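Local coordinates for GCN5-related N-acetyltransferase (Sphaerobacter thermophilus, PDB 3TT2), which probably transfers acyl groups, most likely acetyl from acetyl-CoA, as a GCN5-related N-acetyltransferase whose substrate is not established, at residues Thr8-Arg16 with Phe95-Trp103; Pro20-Ala31 with Ala43-Trp52. One frame throughout, in Å; residues are numbered along the deposited sequence.

Contact 1. Residues Thr8-Arg16 with Phe95-Trp103; sequences TLPDRFIAR and FRGMGLGTW. With SO4 (sulfate ion), chain I.
Sulfate atom O3 accepts the backbone N-H of Thr-102 (N to O3 2.7 Å), the residue before Trp-103, whose indole packs against residues 8-16. Gly-99 N points at O4, at a separation too short to be taken literally. Gly-97 and Gly-99, both with positive phi, shape this loop; they match the glycines of the GNAT motif that in relatives holds the pyrophosphate of acetyl-CoA, so the ion, probably from the crystallisation liquor, plausibly mimics a phosphate. The wide, flat indole of Trp-103 suits a place where it meets Thr-8, Leu-9 and Ala-15 together. With CG anti to the backbone N (chi1 -165°), its ring reaches Leu-9, whose CD2 lies over one face, offset toward the rim. Thr-8 O meets the ring's edge at CD1 (3.3 Å), while small Ala-15 sets CB 3.6 Å from CH2. Leu-100 CD1 touches both Leu-9 CD1 (3.8 Å) and Pro-10 CG (3.9 Å). Pro-10 begins a type I turn ending at Phe-13, which directs its edge at the face of Phe-95 in a T-shaped pair (planes at 85°). Selenomethionine Met-98 brings its flexible end, CE, to Phe-13 CE1. Phe-13 also rests on Val-64 of strand 61-65 and Ala-72 of strand 71-80, beside the start of helix 100-115.

Contact 2. Residues Pro20-Ala31 with Ala43-Trp52; sequences PADAPAIARLIA and ASAEEVLRDW
Helix 23-31 and helix 45-51 pass with their axes 8.1 Å apart at an angle of 107°, a steep crossing of the two helices that follow the first strand of this GNAT fold. Small residues allow so close an approach. Ala-27 CB lies against the backbone where the second helix begins, 3.3 Å from Ala-45 N, and Ala-45 CB in turn sits 3.5 Å from Pro-24 CA. Ala-43 CB extends the alanine packing toward Ile-30 and Ala-31. Val-48 spans one turn of the first helix: CG1, anti to its own backbone N (chi1 162°), meets Ala-23, and CG2 Ala-27. The end of Leu-49 comes nearer, with CD2 3.6 Å from Ala-23 CB. Beyond the alanines the large indole of Trp-52 reaches across to Pro-20, Ala-23 and Ile-26. Ile-26 CD1 lies in plane at its edge, 3.5 Å from CZ2, and Val-48 CG1 from its own segment lies over one face. The indole N-H has a partner in Tyr-74 OH of strand 71-80, which should restrict how the ring can turn. Ser-44 is the N-cap of the second helix: its OG accepts the backbone N-H of Glu-47, with N and OG 3.3 Å apart.

Overall arrangement
Both contacts belong to the N-terminal acetyltransferase unit of a chain that also contains a second GNAT-family region, and their centres lie 20 Å apart on the same side of the chain's centre. Contact 1 joins the beginning of the chain to residues 95-103; contact 2, made by 20-31 and 43-52, is nested inside the loop thus closed. Strand 14-16 is followed, after a short connection, by helix 23-36, and a salt bridge, Arg-16 NH1 to Asp-22 OD2 (2.9 Å), ties the two contacts at this junction. Strand 71-80 touches both. One contact therefore lies beside the probable cofactor phosphate loop, whereas the other packs together the unit's first two helices.

Contact 1. Residues Thr8-Arg16 with Phe95-Trp103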
loop_
_atom_site.group_PDB
_atom_site.type_symbol
_atom_site.label_atom_id
_atom_site.label_comp_id
_atom_site.label_asym_id
_atom_site.label_seq_id
_atom_site.Cartn_x
_atom_site.Cartn_y
_atom_site.Cartn_z
ATOM N N THR A 8 -7.487 -10.547 -27.940
ATOM C CA THR A 8 -8.067 -9.553 -28.842
ATOM C C THR A 8 -7.732 -8.128 -28.400
ATOM O O THR A 8 -7.937 -7.751 -27.242
ATOM C CB THR A 8 -9.614 -9.714 -28.980
ATOM O OG1 THR A 8 -9.916 -10.845 -29.806
ATOM C CG2 THR A 8 -10.247 -8.478 -29.605
ATOM N N LEU A 9 -7.209 -7.348 -29.340
ATOM C CA LEU A 9 -6.889 -5.952 -29.106
ATOM C C LEU A 9 -7.263 -5.196 -30.368
ATOM O O LEU A 9 -7.097 -5.736 -31.469
ATOM C CB LEU A 9 -5.392 -5.827 -28.838
ATOM C CG LEU A 9 -4.816 -4.455 -28.514
ATOM C CD1 LEU A 9 -5.680 -3.748 -27.499
ATOM C CD2 LEU A 9 -3.398 -4.592 -27.990
ATOM N N PRO A 10 -7.793 -3.961 -30.226
ATOM C CA PRO A 10 -8.015 -3.161 -31.438
ATOM C C PRO A 10 -6.747 -2.946 -32.268
ATOM O O PRO A 10 -5.681 -2.699 -31.701
ATOM C CB PRO A 10 -8.553 -1.826 -30.900
ATOM C CG PRO A 10 -8.772 -2.018 -29.406
ATOM C CD PRO A 10 -8.634 -3.484 -29.112
ATOM N N ASP A 11 -6.887 -3.029 -33.589
ATOM C CA ASP A 11 -5.769 -3.002 -34.534
ATOM C C ASP A 11 -4.801 -1.849 -34.293
ATOM O O ASP A 11 -3.586 -2.036 -34.212
ATOM C CB ASP A 11 -6.340 -2.881 -35.947
ATOM C CG ASP A 11 -7.461 -1.867 -36.016
ATOM O OD1 ASP A 11 -7.846 -1.346 -34.938
ATOM O OD2 ASP A 11 -7.964 -1.589 -37.126
ATOM N N ARG A 12 -5.358 -0.657 -34.140
ATOM C CA ARG A 12 -4.558 0.552 -34.098
ATOM C C ARG A 12 -3.759 0.675 -32.803
ATOM O O ARG A 12 -2.955 1.594 -32.645
ATOM C CB ARG A 12 -5.457 1.768 -34.309
ATOM C CG ARG A 12 -6.194 1.757 -35.646
ATOM C CD ARG A 12 -7.257 2.845 -35.706
ATOM N NE ARG A 12 -7.900 2.935 -37.017
ATOM C CZ ARG A 12 -9.015 2.293 -37.354
ATOM N NH1 ARG A 12 -9.619 1.504 -36.479
ATOM N NH2 ARG A 12 -9.530 2.439 -38.571
ATOM N N PHE A 13 -3.989 -0.250 -31.877
ATOM C CA PHE A 13 -3.366 -0.188 -30.554
ATOM C C PHE A 13 -2.163 -1.118 -30.357
ATOM O O PHE A 13 -2.232 -2.327 -30.599
ATOM C CB PHE A 13 -4.413 -0.422 -29.464
ATOM C CG PHE A 13 -5.387 0.701 -29.328
ATOM C CD1 PHE A 13 -6.479 0.793 -30.173
ATOM C CD2 PHE A 13 -5.202 1.677 -28.364
ATOM C CE1 PHE A 13 -7.373 1.830 -30.055
ATOM C CE2 PHE A 13 -6.091 2.719 -28.236
ATOM C CZ PHE A 13 -7.178 2.797 -29.084
ATOM N N ILE A 14 -1.066 -0.527 -29.890
ATOM C CA ILE A 14 0.188 -1.237 -29.684
ATOM C C ILE A 14 0.474 -1.356 -28.198
ATOM O O ILE A 14 0.456 -0.364 -27.466
ATOM C CB ILE A 14 1.369 -0.513 -30.389
ATOM C CG1 ILE A 14 1.635 -1.117 -31.779
ATOM C CG2 ILE A 14 2.648 -0.557 -29.539
ATOM C CD1 ILE A 14 0.492 -0.985 -32.784
ATOM N N ALA A 15 0.717 -2.580 -27.754
ATOM C CA ALA A 15 1.096 -2.820 -26.378
ATOM C C ALA A 15 2.599 -3.034 -26.340
ATOM O O ALA A 15 3.145 -3.751 -27.177
ATOM C CB ALA A 15 0.368 -4.026 -25.843
ATOM N N ARG A 16 3.271 -2.400 -25.387
ATOM C CA ARG A 16 4.725 -2.437 -25.342
ATOM C C ARG A 16 5.211 -2.161 -23.925
ATOM O O ARG A 16 4.478 -1.581 -23.123
ATOM C CB ARG A 16 5.297 -1.405 -26.329
ATOM C CG ARG A 16 6.136 -0.316 -25.692
ATOM C CD ARG A 16 6.648 0.683 -26.701
ATOM N NE ARG A 16 5.916 1.941 -26.633
ATOM C CZ ARG A 16 6.220 2.931 -25.798
ATOM N NH1 ARG A 16 7.243 2.801 -24.965
ATOM N NH2 ARG A 16 5.503 4.049 -25.793
ATOM N N PHE A 95 -11.353 5.725 -23.331
ATOM C CA PHE A 95 -11.186 4.420 -23.957
ATOM C C PHE A 95 -11.969 3.289 -23.285
ATOM O O PHE A 95 -11.841 2.127 -23.675
ATOM C CB PHE A 95 -9.706 4.054 -24.056
ATOM C CG PHE A 95 -8.905 4.967 -24.943
ATOM C CD1 PHE A 95 -9.335 5.282 -26.221
ATOM C CD2 PHE A 95 -7.715 5.516 -24.491
ATOM C CE1 PHE A 95 -8.592 6.128 -27.041
ATOM C CE2 PHE A 95 -6.966 6.360 -25.298
ATOM C CZ PHE A 95 -7.403 6.666 -26.576
ATOM N N ARG A 96 -12.755 3.618 -22.261
ATOM C CA ARG A 96 -13.536 2.602 -21.550
ATOM C C ARG A 96 -14.580 1.929 -22.465
ATOM O O ARG A 96 -15.173 2.580 -23.333
ATOM C CB ARG A 96 -14.221 3.201 -20.312
ATOM C CG ARG A 96 -13.527 4.426 -19.701
ATOM C CD ARG A 96 -12.479 4.087 -18.623
ATOM N NE ARG A 96 -12.931 4.396 -17.254
ATOM C CZ ARG A 96 -12.175 4.944 -16.295
ATOM N NH1 ARG A 96 -10.910 5.274 -16.530
ATOM N NH2 ARG A 96 -12.683 5.164 -15.087
ATOM N N GLY A 97 -14.794 0.629 -22.273
ATOM C CA GLY A 97 -15.776 -0.106 -23.049
ATOM C C GLY A 97 -15.247 -0.512 -24.410
ATOM O O GLY A 97 -16.018 -0.820 -25.324
HETATM N N MSE A 98 -13.930 -0.452 -24.570
HETATM C CA MSE A 98 -13.291 -0.946 -25.793
HETATM C C MSE A 98 -12.676 -2.346 -25.703
HETATM O O MSE A 98 -12.093 -2.840 -26.671
HETATM C CB MSE A 98 -12.266 0.057 -26.302
HETATM C CG MSE A 98 -12.853 1.420 -26.575
HETATM SE SE MSE A 98 -11.597 2.535 -27.543
HETATM C CE MSE A 98 -11.527 1.533 -29.212
ATOM N N GLY A 99 -12.776 -2.963 -24.534
ATOM C CA GLY A 99 -12.134 -4.244 -24.300
ATOM C C GLY A 99 -10.735 -4.081 -23.731
ATOM O O GLY A 99 -10.035 -5.066 -23.492
ATOM N N LEU A 100 -10.338 -2.833 -23.505
ATOM C CA LEU A 100 -8.993 -2.513 -23.045
ATOM C C LEU A 100 -8.762 -2.854 -21.573
ATOM O O LEU A 100 -7.716 -3.396 -21.218
ATOM C CB LEU A 100 -8.688 -1.040 -23.299
ATOM C CG LEU A 100 -7.587 -0.791 -24.326
ATOM C CD1 LEU A 100 -7.962 -1.391 -25.676
ATOM C CD2 LEU A 100 -7.321 0.690 -24.448
ATOM N N GLY A 101 -9.728 -2.534 -20.716
ATOM C CA GLY A 101 -9.640 -2.913 -19.313
ATOM C C GLY A 101 -9.623 -4.426 -19.141
ATOM O O GLY A 101 -8.953 -4.947 -18.250
ATOM N N THR A 102 -10.359 -5.132 -20.001
ATOM C CA THR A 102 -10.346 -6.597 -20.021
ATOM C C THR A 102 -8.965 -7.111 -20.422
ATOM O O THR A 102 -8.450 -8.077 -19.855
ATOM C CB THR A 102 -11.399 -7.178 -21.004
ATOM O OG1 THR A 102 -12.721 -6.990 -20.478
ATOM C CG2 THR A 102 -11.160 -8.661 -21.234
ATOM N N TRP A 103 -8.364 -6.444 -21.396
ATOM C CA TRP A 103 -7.059 -6.835 -21.877
ATOM C C TRP A 103 -6.010 -6.785 -20.764
ATOM O O TRP A 103 -5.302 -7.767 -20.541
ATOM C CB TRP A 103 -6.657 -5.945 -23.040
ATOM C CG TRP A 103 -5.527 -6.482 -23.812
ATOM C CD1 TRP A 103 -5.597 -7.271 -24.924
ATOM C CD2 TRP A 103 -4.135 -6.287 -23.541
ATOM N NE1 TRP A 103 -4.331 -7.578 -25.364
ATOM C CE2 TRP A 103 -3.416 -6.982 -24.532
ATOM C CE3 TRP A 103 -3.428 -5.585 -22.562
ATOM C CZ2 TRP A 103 -2.020 -6.992 -24.574
ATOM C CZ3 TRP A 103 -2.050 -5.592 -22.606
ATOM C CH2 TRP A 103 -1.358 -6.293 -23.605
HETATM S S SO4 I . -13.647 -3.028 -21.126
HETATM O O1 SO4 I . -14.620 -4.068 -20.756
HETATM O O2 SO4 I . -13.632 -1.916 -20.163
HETATM O O3 SO4 I . -12.319 -3.624 -21.198
HETATM O O4 SO4 I . -13.956 -2.470 -22.439
#

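Contact 2. Residues Pro20-Ala31 with Ala43-Trp52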
loop_
_atom_site.group_PDB
_atom_site.type_symbol
_atom_site.label_atom_id
_atom_site.label_comp_id
_atom_site.label_asym_id
_atom_site.label_seq_id
_atom_site.Cartn_x
_atom_site.Cartn_y
_atom_site.Cartn_z
ATOM N N PRO A 20 11.326 4.815 -19.288
ATOM C CA PRO A 20 11.241 5.955 -18.359
ATOM C C PRO A 20 10.752 7.273 -18.978
ATOM O O PRO A 20 10.192 8.109 -18.263
ATOM C CB PRO A 20 12.678 6.093 -17.827
ATOM C CG PRO A 20 13.513 5.128 -18.650
ATOM C CD PRO A 20 12.573 4.060 -19.088
ATOM N N ALA A 21 10.954 7.448 -20.281
ATOM C CA ALA A 21 10.451 8.625 -20.987
ATOM C C ALA A 21 8.919 8.648 -21.095
ATOM O O ALA A 21 8.327 9.660 -21.490
ATOM C CB ALA A 21 11.089 8.729 -22.366
ATOM N N ASP A 22 8.285 7.533 -20.750
ATOM C CA ASP A 22 6.829 7.451 -20.734
ATOM C C ASP A 22 6.260 7.944 -19.407
ATOM O O ASP A 22 5.050 8.123 -19.274
ATOM C CB ASP A 22 6.353 6.012 -20.977
ATOM C CG ASP A 22 6.649 5.515 -22.385
ATOM O OD1 ASP A 22 6.653 6.341 -23.326
ATOM O OD2 ASP A 22 6.867 4.289 -22.541
ATOM N N ALA A 23 7.130 8.151 -18.425
ATOM C CA ALA A 23 6.695 8.677 -17.135
ATOM C C ALA A 23 5.736 9.874 -17.230
ATOM O O ALA A 23 4.692 9.866 -16.569
ATOM C CB ALA A 23 7.896 9.011 -16.250
ATOM N N PRO A 24 6.082 10.909 -18.038
ATOM C CA PRO A 24 5.162 12.047 -18.145
ATOM C C PRO A 24 3.828 11.694 -18.788
ATOM O O PRO A 24 2.789 12.127 -18.293
ATOM C CB PRO A 24 5.919 13.024 -19.052
ATOM C CG PRO A 24 7.337 12.605 -18.995
ATOM C CD PRO A 24 7.290 11.128 -18.858
ATOM N N ALA A 25 3.862 10.923 -19.871
ATOM C CA ALA A 25 2.645 10.549 -20.577
ATOM C C ALA A 25 1.733 9.754 -19.659
ATOM O O ALA A 25 0.537 10.036 -19.572
ATOM C CB ALA A 25 2.980 9.746 -21.817
ATOM N N ILE A 26 2.326 8.781 -18.961
ATOM C CA ILE A 26 1.617 7.859 -18.068
ATOM C C ILE A 26 1.038 8.543 -16.829
ATOM O O ILE A 26 -0.072 8.231 -16.396
ATOM C CB ILE A 26 2.543 6.704 -17.603
ATOM C CG1 ILE A 26 2.978 5.837 -18.790
ATOM C CG2 ILE A 26 1.850 5.849 -16.568
ATOM C CD1 ILE A 26 4.049 4.811 -18.446
ATOM N N ALA A 27 1.802 9.463 -16.257
ATOM C CA ALA A 27 1.321 10.261 -15.146
ATOM C C ALA A 27 -0.049 10.835 -15.508
ATOM O O ALA A 27 -1.010 10.719 -14.745
ATOM C CB ALA A 27 2.304 11.377 -14.849
ATOM N N ARG A 28 -0.138 11.409 -16.703
ATOM C CA ARG A 28 -1.370 12.022 -17.169
ATOM C C ARG A 28 -2.492 11.014 -17.351
ATOM O O ARG A 28 -3.662 11.334 -17.163
ATOM C CB ARG A 28 -1.119 12.759 -18.479
ATOM C CG ARG A 28 -0.012 13.796 -18.380
ATOM C CD ARG A 28 0.046 14.659 -19.623
ATOM N NE ARG A 28 0.450 13.909 -20.807
ATOM C CZ ARG A 28 1.662 13.968 -21.347
ATOM N NH1 ARG A 28 2.593 14.750 -20.808
ATOM N NH2 ARG A 28 1.941 13.251 -22.429
ATOM N N LEU A 29 -2.138 9.797 -17.730
ATOM C CA LEU A 29 -3.137 8.751 -17.853
ATOM C C LEU A 29 -3.747 8.445 -16.483
ATOM O O LEU A 29 -4.962 8.306 -16.349
ATOM C CB LEU A 29 -2.524 7.496 -18.472
ATOM C CG LEU A 29 -3.216 6.160 -18.201
ATOM C CD1 LEU A 29 -4.652 6.156 -18.686
ATOM C CD2 LEU A 29 -2.439 5.040 -18.864
ATOM N N ILE A 30 -2.896 8.342 -15.468
ATOM C CA ILE A 30 -3.357 8.107 -14.103
ATOM C C ILE A 30 -4.189 9.284 -13.637
ATOM O O ILE A 30 -5.191 9.121 -12.942
ATOM C CB ILE A 30 -2.184 7.994 -13.115
ATOM C CG1 ILE A 30 -1.092 7.067 -13.650
ATOM C CG2 ILE A 30 -2.681 7.533 -11.761
ATOM C CD1 ILE A 30 -1.583 5.715 -14.008
ATOM N N ALA A 31 -3.748 10.481 -14.009
ATOM C CA ALA A 31 -4.432 11.693 -13.605
ATOM C C ALA A 31 -5.840 11.714 -14.185
ATOM O O ALA A 31 -6.806 12.009 -13.481
ATOM C CB ALA A 31 -3.647 12.901 -14.044
ATOM N N ALA A 43 -1.458 13.102 -9.499
ATOM C CA ALA A 43 -0.409 12.342 -10.181
ATOM C C ALA A 43 0.628 13.180 -10.928
ATOM O O ALA A 43 0.290 14.135 -11.628
ATOM C CB ALA A 43 -1.025 11.329 -11.113
ATOM N N SER A 44 1.896 12.811 -10.758
ATOM C CA SER A 44 3.008 13.470 -11.439
ATOM C C SER A 44 3.960 12.416 -11.995
ATOM O O SER A 44 4.021 11.297 -11.487
ATOM C CB SER A 44 3.762 14.392 -10.477
ATOM O OG SER A 44 4.429 13.653 -9.466
ATOM N N ALA A 45 4.697 12.770 -13.042
ATOM C CA ALA A 45 5.695 11.875 -13.611
ATOM C C ALA A 45 6.753 11.559 -12.568
ATOM O O ALA A 45 7.339 10.481 -12.571
ATOM C CB ALA A 45 6.333 12.498 -14.827
ATOM N N GLU A 46 6.985 12.513 -11.675
ATOM C CA GLU A 46 7.908 12.337 -10.572
ATOM C C GLU A 46 7.557 11.123 -9.713
ATOM O O GLU A 46 8.438 10.347 -9.337
ATOM C CB GLU A 46 7.885 13.581 -9.713
ATOM C CG GLU A 46 8.900 13.574 -8.616
ATOM C CD GLU A 46 8.908 14.876 -7.848
ATOM O OE1 GLU A 46 8.915 15.956 -8.488
ATOM O OE2 GLU A 46 8.896 14.816 -6.601
ATOM N N GLU A 47 6.273 10.965 -9.395
ATOM C CA GLU A 47 5.815 9.812 -8.619
ATOM C C GLU A 47 6.011 8.511 -9.387
ATOM O O GLU A 47 6.487 7.525 -8.833
ATOM C CB GLU A 47 4.343 9.953 -8.221
ATOM C CG GLU A 47 4.123 10.737 -6.940
ATOM C CD GLU A 47 2.662 10.805 -6.534
ATOM O OE1 GLU A 47 2.187 11.914 -6.190
ATOM O OE2 GLU A 47 1.994 9.749 -6.550
ATOM N N VAL A 48 5.629 8.523 -10.664
ATOM C CA VAL A 48 5.774 7.366 -11.543
ATOM C C VAL A 48 7.213 6.866 -11.523
ATOM O O VAL A 48 7.464 5.695 -11.247
ATOM C CB VAL A 48 5.321 7.703 -12.985
ATOM C CG1 VAL A 48 5.846 6.698 -13.983
ATOM C CG2 VAL A 48 3.810 7.773 -13.064
ATOM N N LEU A 49 8.149 7.773 -11.777
ATOM C CA LEU A 49 9.579 7.474 -11.754
ATOM C C LEU A 49 10.045 6.874 -10.445
ATOM O O LEU A 49 10.986 6.084 -10.423
ATOM C CB LEU A 49 10.365 8.753 -11.966
ATOM C CG LEU A 49 10.129 9.418 -13.307
ATOM C CD1 LEU A 49 10.516 10.877 -13.185
ATOM C CD2 LEU A 49 10.926 8.704 -14.389
ATOM N N ARG A 50 9.407 7.298 -9.356
ATOM C CA ARG A 50 9.725 6.793 -8.027
ATOM C C ARG A 50 9.139 5.404 -7.789
ATOM O O ARG A 50 9.797 4.533 -7.223
ATOM C CB ARG A 50 9.219 7.751 -6.954
ATOM C CG ARG A 50 9.309 7.177 -5.547
ATOM C CD ARG A 50 8.713 8.104 -4.492
ATOM N NE ARG A 50 9.346 9.420 -4.473
ATOM C CZ ARG A 50 8.829 10.504 -5.043
ATOM N NH1 ARG A 50 7.668 10.430 -5.682
ATOM N NH2 ARG A 50 9.473 11.660 -4.975
ATOM N N ASP A 51 7.899 5.197 -8.214
ATOM C CA ASP A 51 7.263 3.893 -8.073
ATOM C C ASP A 51 7.850 2.891 -9.073
ATOM O O ASP A 51 7.521 1.704 -9.046
ATOM C CB ASP A 51 5.738 3.994 -8.221
ATOM C CG ASP A 51 5.114 4.999 -7.254
ATOM O OD1 ASP A 51 5.849 5.570 -6.418
ATOM O OD2 ASP A 51 3.883 5.216 -7.324
ATOM N N TRP A 52 8.705 3.376 -9.968
ATOM C CA TRP A 52 9.390 2.505 -10.912
ATOM C C TRP A 52 10.754 2.097 -10.392
ATOM O O TRP A 52 11.489 1.375 -11.070
ATOM C CB TRP A 52 9.572 3.202 -12.250
ATOM C CG TRP A 52 8.395 3.126 -13.140
ATOM C CD1 TRP A 52 7.278 2.364 -12.964
ATOM C CD2 TRP A 52 8.206 3.842 -14.367
ATOM N NE1 TRP A 52 6.406 2.551 -14.011
ATOM C CE2 TRP A 52 6.949 3.460 -14.884
ATOM C CE3 TRP A 52 8.976 4.771 -15.080
ATOM C CZ2 TRP A 52 6.445 3.977 -16.085
ATOM C CZ3 TRP A 52 8.472 5.277 -16.262
ATOM C CH2 TRP A 52 7.220 4.881 -16.753
#